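Local coordinates for protein NalD (Pseudomonas aeruginosa PAO1, PDB 5DAJ) that represses transcription of the MexAB-OprM multidrug efflux pump as a secondary, TetR-family repressor, and gives way to pump expression when novobiocin binds it, at residues H50-N53 and K54-F58; L122-A125 and Q126-N130; L183-P186 and D187-A190; L193-P196 and M197-L201. All blocks are in the same frame, centred on the assembly; numbering follows the deposited sequence.

Interaction 1. Residues H50-N53 and K54-F58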
loop_
_atom_site.group_PDB
_atom_site.type_symbol
_atom_site.label_atom_id
_atom_site.label_comp_id
_atom_site.label_asym_id
_atom_site.label_seq_id
_atom_site.Cartn_x
_atom_site.Cartn_y
_atom_site.Cartn_z
ATOM N N HIS A 50 1.092 -13.767 -27.904
ATOM C CA HIS A 50 -0.151 -13.476 -27.174
ATOM C C HIS A 50 -0.136 -12.217 -26.317
ATOM O O HIS A 50 -1.187 -11.586 -26.121
ATOM C CB HIS A 50 -0.541 -14.669 -26.298
ATOM C CG HIS A 50 -1.010 -15.837 -27.095
ATOM N ND1 HIS A 50 -2.116 -15.759 -27.914
ATOM C CD2 HIS A 50 -0.519 -17.088 -27.238
ATOM C CE1 HIS A 50 -2.305 -16.926 -28.500
ATOM N NE2 HIS A 50 -1.344 -17.749 -28.114
ATOM N N PHE A 51 1.026 -11.885 -25.765
ATOM C CA PHE A 51 1.122 -10.818 -24.753
ATOM C C PHE A 51 2.109 -9.697 -25.037
ATOM O O PHE A 51 2.170 -8.747 -24.268
ATOM C CB PHE A 51 1.409 -11.442 -23.383
ATOM C CG PHE A 51 0.305 -12.330 -22.894
ATOM C CD1 PHE A 51 -0.900 -11.777 -22.441
ATOM C CD2 PHE A 51 0.449 -13.709 -22.901
ATOM C CE1 PHE A 51 -1.926 -12.585 -21.988
ATOM C CE2 PHE A 51 -0.581 -14.524 -22.451
ATOM C CZ PHE A 51 -1.769 -13.960 -21.996
ATOM N N GLN A 52 2.877 -9.799 -26.125
ATOM C CA GLN A 52 3.823 -8.749 -26.585
ATOM C C GLN A 52 5.000 -8.473 -25.653
ATOM O O GLN A 52 6.157 -8.667 -26.035
ATOM C CB GLN A 52 3.100 -7.454 -26.905
ATOM C CG GLN A 52 2.161 -7.551 -28.102
ATOM C CD GLN A 52 0.746 -7.873 -27.684
ATOM O OE1 GLN A 52 0.055 -7.035 -27.080
ATOM N NE2 GLN A 52 0.293 -9.086 -27.994
ATOM N N ASN A 53 4.704 -8.019 -24.445
ATOM C CA ASN A 53 5.728 -7.748 -23.447
ATOM C C ASN A 53 5.257 -8.096 -22.043
ATOM O O ASN A 53 4.072 -8.344 -21.814
ATOM C CB ASN A 53 6.137 -6.277 -23.538
ATOM C CG ASN A 53 4.973 -5.330 -23.283
ATOM O OD1 ASN A 53 4.499 -5.218 -22.162
ATOM N ND2 ASN A 53 4.530 -4.625 -24.316
ATOM N N LYS A 54 6.191 -8.051 -21.099
ATOM C CA LYS A 54 5.917 -8.420 -19.707
ATOM C C LYS A 54 4.850 -7.537 -19.056
ATOM O O LYS A 54 4.021 -8.023 -18.295
ATOM C CB LYS A 54 7.206 -8.389 -18.861
ATOM C CG LYS A 54 7.087 -9.179 -17.560
ATOM C CD LYS A 54 8.182 -8.875 -16.563
ATOM C CE LYS A 54 9.526 -9.379 -17.016
ATOM N NZ LYS A 54 10.514 -9.291 -15.907
ATOM N N ALA A 55 4.909 -6.234 -19.321
ATOM C CA ALA A 55 3.970 -5.254 -18.731
ATOM C C ALA A 55 2.541 -5.515 -19.156
ATOM O O ALA A 55 1.620 -5.429 -18.344
ATOM C CB ALA A 55 4.364 -3.830 -19.095
ATOM N N HIS A 56 2.370 -5.822 -20.435
ATOM C CA HIS A 56 1.050 -6.126 -20.983
ATOM C C HIS A 56 0.519 -7.439 -20.433
ATOM O O HIS A 56 -0.671 -7.549 -20.162
ATOM C CB HIS A 56 1.085 -6.201 -22.500
ATOM C CG HIS A 56 -0.269 -6.298 -23.129
ATOM N ND1 HIS A 56 -0.666 -7.392 -23.868
ATOM C CD2 HIS A 56 -1.326 -5.452 -23.116
ATOM C CE1 HIS A 56 -1.901 -7.208 -24.299
ATOM N NE2 HIS A 56 -2.326 -6.041 -23.854
ATOM N N LEU A 57 1.411 -8.420 -20.293
ATOM C CA LEU A 57 1.076 -9.715 -19.691
ATOM C C LEU A 57 0.547 -9.501 -18.277
ATOM O O LEU A 57 -0.541 -9.953 -17.924
ATOM C CB LEU A 57 2.300 -10.632 -19.655
ATOM C CG LEU A 57 2.033 -12.103 -19.335
ATOM C CD1 LEU A 57 3.112 -12.987 -19.939
ATOM C CD2 LEU A 57 1.940 -12.374 -17.838
ATOM N N PHE A 58 1.329 -8.774 -17.491
ATOM C CA PHE A 58 0.984 -8.428 -16.108
ATOM C C PHE A 58 -0.379 -7.738 -16.019
ATOM O O PHE A 58 -1.163 -8.011 -15.121
ATOM C CB PHE A 58 2.069 -7.525 -15.525
ATOM C CG PHE A 58 1.862 -7.165 -14.086
ATOM C CD1 PHE A 58 2.070 -8.092 -13.101
ATOM C CD2 PHE A 58 1.472 -5.897 -13.729
ATOM C CE1 PHE A 58 1.899 -7.757 -11.769
ATOM C CE2 PHE A 58 1.291 -5.555 -12.400
ATOM C CZ PHE A 58 1.509 -6.495 -11.415
#
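Asn53 caps the helix that begins at Lys54: its side-chain OD1 accepts the backbone N of His56 at 2.8 Å, the donor tilted 32° from the plane of the amide C=O. Asparagine suits this place because its carbonyl is carried on one short link, and a chi1 of 60° swings CG in between the backbone N and carbonyl carbon, back over the first turn. The main-chain O of Asn53 holds Leu57 N at 3.1 Å, so this one residue serves two of the amides of the new helix.

His56 is tied to the preceding helix as well. Its ND1 donates to Phe51 O at 3.2 Å, a bent bond (138° at the hydrogen) that lies close to the ring plane but stands above the carbonyl plane. Asn53 N reaches the same oxygen from the other face, and the carbonyl is gripped from two sides. Gln52, whose positive phi breaks the first helix, brings OE1 obliquely near the imidazole, without a hydrogen bond. On the buried side Leu57 lays CG over one face of the Phe51 ring, 4.3 Å from its centroid and displaced toward the rim, a CH-pi contact.

The turn joins helix 44-51, probably the recognition helix of the predicted helix-turn-helix, to helix 54-63. Lys54 NZ ties the start of the latter to Thr31 O, Val28 O and Glu121. Phe51 and Leu57 pack on helix 6-26, while Asn53, Ala55 and His56 lie against Glu124 of helix 123-145.

Interaction 2. Residues L122-A125 and Q126-N130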
loop_
_atom_site.group_PDB
_atom_site.type_symbol
_atom_site.label_atom_id
_atom_site.label_comp_id
_atom_site.label_asym_id
_atom_site.label_seq_id
_atom_site.Cartn_x
_atom_site.Cartn_y
_atom_site.Cartn_z
ATOM N N LEU A 122 7.793 -1.927 -16.526
ATOM C CA LEU A 122 6.374 -2.037 -16.151
ATOM C C LEU A 122 5.618 -0.698 -16.181
ATOM O O LEU A 122 4.618 -0.525 -15.489
ATOM C CB LEU A 122 6.242 -2.699 -14.775
ATOM C CG LEU A 122 6.532 -4.209 -14.753
ATOM C CD1 LEU A 122 7.840 -4.503 -14.036
ATOM C CD2 LEU A 122 5.398 -4.953 -14.088
ATOM N N ARG A 123 6.085 0.237 -17.005
ATOM C CA ARG A 123 5.450 1.563 -17.143
ATOM C C ARG A 123 3.974 1.442 -17.514
ATOM O O ARG A 123 3.117 2.061 -16.887
ATOM C CB ARG A 123 6.159 2.397 -18.214
ATOM C CG ARG A 123 5.823 3.880 -18.191
ATOM C CD ARG A 123 6.806 4.647 -17.323
ATOM N NE ARG A 123 6.571 6.088 -17.352
ATOM C CZ ARG A 123 7.344 6.997 -16.754
ATOM N NH1 ARG A 123 8.422 6.630 -16.057
ATOM N NH2 ARG A 123 7.036 8.287 -16.850
ATOM N N GLU A 124 3.702 0.637 -18.537
ATOM C CA GLU A 124 2.335 0.405 -19.051
ATOM C C GLU A 124 1.373 -0.107 -17.981
ATOM O O GLU A 124 0.218 0.328 -17.908
ATOM C CB GLU A 124 2.365 -0.602 -20.206
ATOM C CG GLU A 124 1.003 -0.909 -20.823
ATOM C CD GLU A 124 1.051 -2.034 -21.844
ATOM O OE1 GLU A 124 2.126 -2.306 -22.434
ATOM O OE2 GLU A 124 -0.003 -2.652 -22.065
ATOM N N ALA A 125 1.864 -1.035 -17.168
ATOM C CA ALA A 125 1.071 -1.624 -16.087
ATOM C C ALA A 125 0.705 -0.618 -15.008
ATOM O O ALA A 125 -0.435 -0.589 -14.537
ATOM C CB ALA A 125 1.820 -2.778 -15.460
ATOM N N GLN A 126 1.677 0.205 -14.631
ATOM C CA GLN A 126 1.451 1.281 -13.671
ATOM C C GLN A 126 0.440 2.315 -14.182
ATOM O O GLN A 126 -0.444 2.747 -13.438
ATOM C CB GLN A 126 2.764 1.988 -13.316
ATOM C CG GLN A 126 2.587 3.145 -12.339
ATOM C CD GLN A 126 3.878 3.572 -11.669
ATOM O OE1 GLN A 126 3.973 3.591 -10.437
ATOM N NE2 GLN A 126 4.879 3.933 -12.476
ATOM N N GLU A 127 0.600 2.728 -15.436
ATOM C CA GLU A 127 -0.305 3.708 -16.052
ATOM C C GLU A 127 -1.760 3.242 -15.986
ATOM O O GLU A 127 -2.639 3.992 -15.546
ATOM C CB GLU A 127 0.096 4.000 -17.503
ATOM C CG GLU A 127 1.308 4.922 -17.629
ATOM C CD GLU A 127 1.834 5.062 -19.054
ATOM O OE1 GLU A 127 1.519 4.217 -19.922
ATOM O OE2 GLU A 127 2.579 6.031 -19.309
ATOM N N ARG A 128 -1.996 1.996 -16.385
ATOM C CA ARG A 128 -3.362 1.434 -16.365
ATOM C C ARG A 128 -3.871 1.143 -14.946
ATOM O O ARG A 128 -5.078 1.264 -14.673
ATOM C CB ARG A 128 -3.476 0.199 -17.271
ATOM C CG ARG A 128 -4.052 0.570 -18.628
ATOM C CD ARG A 128 -4.055 -0.592 -19.606
ATOM N NE ARG A 128 -4.203 -0.155 -20.986
ATOM C CZ ARG A 128 -4.149 -0.947 -22.062
ATOM N NH1 ARG A 128 -3.965 -2.263 -21.945
ATOM N NH2 ARG A 128 -4.290 -0.411 -23.270
ATOM N N ASN A 129 -2.951 0.805 -14.044
ATOM C CA ASN A 129 -3.306 0.690 -12.629
ATOM C C ASN A 129 -3.806 2.027 -12.061
ATOM O O ASN A 129 -4.873 2.108 -11.445
ATOM C CB ASN A 129 -2.135 0.194 -11.776
ATOM C CG ASN A 129 -2.578 -0.277 -10.415
ATOM O OD1 ASN A 129 -2.122 0.253 -9.402
ATOM N ND2 ASN A 129 -3.515 -1.229 -10.372
ATOM N N ASN A 130 -3.017 3.076 -12.287
ATOM C CA ASN A 130 -3.407 4.446 -11.925
ATOM C C ASN A 130 -4.762 4.835 -12.480
ATOM O O ASN A 130 -5.571 5.431 -11.777
ATOM C CB ASN A 130 -2.366 5.466 -12.399
ATOM C CG ASN A 130 -1.108 5.449 -11.557
ATOM O OD1 ASN A 130 -1.119 5.000 -10.422
ATOM N ND2 ASN A 130 -0.023 5.962 -12.104
#
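Gln126, Glu124 and Ala125 carry most of this contact, which is the first two turns of a helix. Gln126 closes the first turn by giving its backbone N to Leu122 O at 3.1 Å, and its CB rests 3.6 Å from Arg123 O. Its chain runs out extended, which suits a long amide that must reach beyond its own helix: it lies on Phe118 of its own chain and on Gln114 of the second subunit.

Glu124 stretches out in the same direction as Arg128, one turn on, the two lying side by side. With CG anti to the backbone N (chi1 -180°) and the rest extended, OE2 comes to 4.0 Å from Arg128 NH1, a long salt bridge. The oxygen sits over the face of the guanidinium, well out of its plane, so no N-H points at it and charge alone attracts; the flat groups stand 84° apart. Their backbones are joined too, Arg128 N to Glu124 O at 3.2 Å.

These are the i to i+4 pairings of the start of helix 123-145, in the C-terminal region of a TetR-type repressor, with Leu122 at the N-cap. Ala125, compact enough for a close helix contact, turns its methyl to Phe58 of helix 54-63, while its O accepts Asn129 N at 2.9 Å. Arg123 and Glu127 are a looser pair: Arg123 NE and Glu127 OE2 are 4.4 Å apart, too far for a salt bridge though the opposite charges would still attract. Asn130 OD1 bonds to Arg179 NH1 of the second subunit.

Interaction 3. Residues L183-P186 and D187-A190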
loop_
_atom_site.group_PDB
_atom_site.type_symbol
_atom_site.label_atom_id
_atom_site.label_comp_id
_atom_site.label_asym_id
_atom_site.label_seq_id
_atom_site.Cartn_x
_atom_site.Cartn_y
_atom_site.Cartn_z
ATOM N N LEU A 183 -2.868 -9.936 11.012
ATOM C CA LEU A 183 -3.342 -8.641 11.543
ATOM C C LEU A 183 -4.815 -8.622 11.851
ATOM O O LEU A 183 -5.225 -8.114 12.898
ATOM C CB LEU A 183 -3.038 -7.490 10.578
ATOM C CG LEU A 183 -1.634 -6.900 10.656
ATOM C CD1 LEU A 183 -1.475 -5.871 9.546
ATOM C CD2 LEU A 183 -1.355 -6.266 12.007
ATOM N N PHE A 184 -5.608 -9.161 10.939
ATOM C CA PHE A 184 -7.042 -9.248 11.157
ATOM C C PHE A 184 -7.694 -10.312 10.292
ATOM O O PHE A 184 -7.070 -10.888 9.411
ATOM C CB PHE A 184 -7.723 -7.877 10.954
ATOM C CG PHE A 184 -7.620 -7.328 9.561
ATOM C CD1 PHE A 184 -8.519 -7.718 8.572
ATOM C CD2 PHE A 184 -6.657 -6.393 9.244
ATOM C CE1 PHE A 184 -8.435 -7.203 7.282
ATOM C CE2 PHE A 184 -6.564 -5.880 7.958
ATOM C CZ PHE A 184 -7.454 -6.281 6.975
ATOM N N ASP A 185 -8.964 -10.563 10.591
ATOM C CA ASP A 185 -9.790 -11.507 9.853
ATOM C C ASP A 185 -10.705 -10.744 8.889
ATOM O O ASP A 185 -11.663 -10.098 9.328
ATOM C CB ASP A 185 -10.623 -12.329 10.832
ATOM C CG ASP A 185 -11.580 -13.263 10.135
ATOM O OD1 ASP A 185 -11.185 -13.887 9.122
ATOM O OD2 ASP A 185 -12.736 -13.387 10.602
ATOM N N PRO A 186 -10.427 -10.810 7.577
ATOM C CA PRO A 186 -11.266 -10.123 6.587
ATOM C C PRO A 186 -12.758 -10.427 6.676
ATOM O O PRO A 186 -13.572 -9.569 6.372
ATOM C CB PRO A 186 -10.711 -10.623 5.251
ATOM C CG PRO A 186 -9.286 -10.925 5.539
ATOM C CD PRO A 186 -9.286 -11.480 6.933
ATOM N N ASP A 187 -13.110 -11.636 7.084
ATOM C CA ASP A 187 -14.517 -12.014 7.231
ATOM C C ASP A 187 -15.206 -11.207 8.340
ATOM O O ASP A 187 -16.088 -10.397 8.061
ATOM C CB ASP A 187 -14.641 -13.525 7.501
ATOM C CG ASP A 187 -16.089 -14.010 7.543
ATOM O OD1 ASP A 187 -17.002 -13.292 7.086
ATOM O OD2 ASP A 187 -16.311 -15.140 8.021
ATOM N N THR A 188 -14.773 -11.420 9.579
ATOM C CA THR A 188 -15.468 -10.900 10.769
ATOM C C THR A 188 -15.031 -9.508 11.249
ATOM O O THR A 188 -15.763 -8.878 12.012
ATOM C CB THR A 188 -15.342 -11.871 11.967
ATOM O OG1 THR A 188 -13.962 -12.045 12.319
ATOM C CG2 THR A 188 -15.960 -13.217 11.633
ATOM N N ASP A 189 -13.858 -9.040 10.825
ATOM C CA ASP A 189 -13.358 -7.701 11.215
ATOM C C ASP A 189 -13.625 -6.587 10.208
ATOM O O ASP A 189 -13.578 -5.415 10.571
ATOM C CB ASP A 189 -11.857 -7.728 11.490
ATOM C CG ASP A 189 -11.485 -8.585 12.679
ATOM O OD1 ASP A 189 -12.243 -8.636 13.672
ATOM O OD2 ASP A 189 -10.416 -9.219 12.616
ATOM N N ALA A 190 -13.901 -6.938 8.956
ATOM C CA ALA A 190 -14.132 -5.939 7.894
ATOM C C ALA A 190 -15.132 -4.853 8.282
ATOM O O ALA A 190 -14.867 -3.670 8.093
ATOM C CB ALA A 190 -14.585 -6.618 6.617
#
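The chain runs extended through Phe184 and turns at Asp185 into helix 186-201, Asp189 N closing the first turn on Asp185 O at 2.9 Å. Asp185 is the N-cap, and the exchange resembles a capping box, except that the side chain accepting the N-cap's own N-H belongs to Asp189, one position later than in a true capping box.

The cap itself is Asp185 OD2, which takes Thr188 N at 3.0 Å from well above the carboxylate plane, and also the Thr188 hydroxyl, OG1, which meets the anti lone pair of OD2. Two donors from one residue thus hold the same oxygen. Threonine can supply both because a chi1 of 61° places OG1 between its backbone N and carbonyl carbon. Pro186 follows the cap, a place where a missing N-H costs no helix bond; its ring packs on Trp177.

Asp185, Asp187 and Asp189 crowd acidic groups around a helix start, where the N-H groups of the first turn and the helix dipole would probably favour negative charge. Asp189 is also balanced from outside, its OD1 forming a salt bridge with Arg160 of the second subunit. The Phe184 ring meets Trp177 and packs on Leu173 of helix 159-179, while Ala190 fits against helix 84-101 with a methyl that demands little room.

Asp189 OD2 accepts Asp185 N at 2.8 Å, in a nearly straight bond (169° at the hydrogen) met on the anti side, 24° out of the carboxylate plane.

Interaction 4. Residues L193-P196 and M197-L201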
loop_
_atom_site.group_PDB
_atom_site.type_symbol
_atom_site.label_atom_id
_atom_site.label_comp_id
_atom_site.label_asym_id
_atom_site.label_seq_id
_atom_site.Cartn_x
_atom_site.Cartn_y
_atom_site.Cartn_z
ATOM N N LEU A 193 -13.549 -2.483 10.860
ATOM C CA LEU A 193 -12.430 -1.729 10.281
ATOM C C LEU A 193 -12.908 -0.551 9.432
ATOM O O LEU A 193 -12.277 0.512 9.413
ATOM C CB LEU A 193 -11.547 -2.652 9.447
ATOM C CG LEU A 193 -10.798 -3.697 10.278
ATOM C CD1 LEU A 193 -10.355 -4.869 9.410
ATOM C CD2 LEU A 193 -9.606 -3.074 10.990
ATOM N N LEU A 194 -14.021 -0.761 8.735
ATOM C CA LEU A 194 -14.632 0.262 7.880
ATOM C C LEU A 194 -15.566 1.210 8.638
ATOM O O LEU A 194 -15.694 2.382 8.270
ATOM C CB LEU A 194 -15.403 -0.394 6.730
ATOM C CG LEU A 194 -14.571 -1.244 5.774
ATOM C CD1 LEU A 194 -15.479 -1.983 4.816
ATOM C CD2 LEU A 194 -13.571 -0.401 4.999
ATOM N N GLU A 195 -16.197 0.696 9.690
ATOM C CA GLU A 195 -17.162 1.462 10.490
ATOM C C GLU A 195 -16.737 2.909 10.789
ATOM O O GLU A 195 -17.462 3.844 10.421
ATOM C CB GLU A 195 -17.512 0.712 11.792
ATOM C CG GLU A 195 -18.574 1.356 12.689
ATOM C CD GLU A 195 -19.949 1.488 12.043
ATOM O OE1 GLU A 195 -20.181 0.954 10.928
ATOM O OE2 GLU A 195 -20.816 2.135 12.676
ATOM N N PRO A 196 -15.566 3.107 11.428
ATOM C CA PRO A 196 -15.208 4.472 11.833
ATOM C C PRO A 196 -15.072 5.448 10.669
ATOM O O PRO A 196 -15.477 6.598 10.788
ATOM C CB PRO A 196 -13.863 4.290 12.541
ATOM C CG PRO A 196 -13.317 3.014 12.011
ATOM C CD PRO A 196 -14.509 2.146 11.783
HETATM N N MSE A 197 -14.530 4.986 9.548
HETATM C CA MSE A 197 -14.384 5.847 8.366
HETATM C C MSE A 197 -15.734 6.361 7.947
HETATM O O MSE A 197 -15.914 7.566 7.760
HETATM C CB MSE A 197 -13.702 5.127 7.205
HETATM C CG MSE A 197 -13.620 5.945 5.911
HETATM SE SE MSE A 197 -12.667 7.659 6.182
HETATM C CE MSE A 197 -10.825 6.956 6.196
ATOM N N PHE A 198 -16.695 5.455 7.800
ATOM C CA PHE A 198 -18.053 5.849 7.387
ATOM C C PHE A 198 -18.796 6.670 8.435
ATOM O O PHE A 198 -19.514 7.612 8.084
ATOM C CB PHE A 198 -18.881 4.642 6.981
ATOM C CG PHE A 198 -18.560 4.151 5.609
ATOM C CD1 PHE A 198 -17.511 3.266 5.406
ATOM C CD2 PHE A 198 -19.273 4.609 4.509
ATOM C CE1 PHE A 198 -17.200 2.819 4.135
ATOM C CE2 PHE A 198 -18.969 4.158 3.240
ATOM C CZ PHE A 198 -17.931 3.264 3.052
ATOM N N ARG A 199 -18.565 6.367 9.709
ATOM C CA ARG A 199 -19.175 7.131 10.788
ATOM C C ARG A 199 -18.575 8.540 10.799
ATOM O O ARG A 199 -19.271 9.518 11.071
ATOM C CB ARG A 199 -18.942 6.443 12.133
ATOM C CG ARG A 199 -19.798 6.987 13.265
ATOM C CD ARG A 199 -19.296 6.507 14.617
ATOM N NE ARG A 199 -19.508 5.075 14.802
ATOM C CZ ARG A 199 -20.403 4.554 15.635
ATOM N NH1 ARG A 199 -21.175 5.350 16.364
ATOM N NH2 ARG A 199 -20.529 3.238 15.739
ATOM N N GLY A 200 -17.279 8.633 10.499
ATOM C CA GLY A 200 -16.570 9.917 10.455
ATOM C C GLY A 200 -16.908 10.811 9.277
ATOM O O GLY A 200 -16.784 12.033 9.355
ATOM N N LEU A 201 -17.302 10.201 8.165
ATOM C CA LEU A 201 -17.686 10.945 6.956
ATOM C C LEU A 201 -19.139 11.406 6.986
ATOM O O LEU A 201 -19.438 12.525 6.569
ATOM C CB LEU A 201 -17.466 10.097 5.701
ATOM C CG LEU A 201 -16.019 9.779 5.317
ATOM C CD1 LEU A 201 -15.991 8.729 4.214
ATOM C CD2 LEU A 201 -15.269 11.019 4.871
#
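A proline kink lies within helix 186-201, the last helix of a TetR-type C-terminal domain, where Leu194 and Glu195 meet Phe198 and Arg199 one turn on. Proline has no N-H, so Pro196 makes no bond to the turn before it and the helix bends there. Downstream the usual pattern continues: Phe198 N binds Leu194 O at 3.3 Å, Arg199 N binds Glu195 O at 2.8 Å, and Gly200 N binds Pro196 O at 2.7 Å.

On the more exposed side Glu195 and Arg199, one turn apart, form a salt bridge, OE2 to NH2 at 3.3 Å. Both chains bend to make it, Glu195 at chi2 (62°) and Arg199 at chi3 (-69°), and the carboxylate and guanidinium planes stand 82° apart, so the groups meet through one oxygen and one nitrogen and not as a flat two-bond pair. The other oxygen of Glu195, OE1, accepts from Trp205 NE1.

The remaining side chains are apolar. Phe198 CD1 meets Leu194 O at 3.5 Å, the oxygen lying in the ring plane at the edge, and Leu194 CB is near the same carbon. Phe198 also stands edge-to-face with Tyr89 and meets the Trp205 ring. Met197, modelled as selenomethionine, runs from its helix to Leu169 of both its own chain and the second subunit, whose Met197 packs on Pro196; this is consistent with the helical-bundle dimer of the family. Apolar groups thus make most of the helix packing, while polar bonds tie Glu195 to Arg199 and to Trp205, just beyond the helix; Arg199 also lies against His154 of the second subunit.

How the interactions relate
From the N terminus the four contacts come in series, and none nests in or crosses another. Interaction 1 closes the short turn between helices 44-51 and 54-63; interaction 2 starts helix 123-145; interaction 3 starts helix 186-201, and interaction 4 lies farther along that helix. The first two touch although far apart in sequence: the His56 ring and Phe58 meet Glu124 and Ala125, joining the probable DNA-binding domain to the C-terminal domain. Interactions 3 and 4 meet where Phe184 packs on Leu193. The two pairs lie on opposite sides of the chain's centre, with interactions 1 and 4 about 39 Å apart between centres. Interactions 2, 3 and 4 all touch the second subunit.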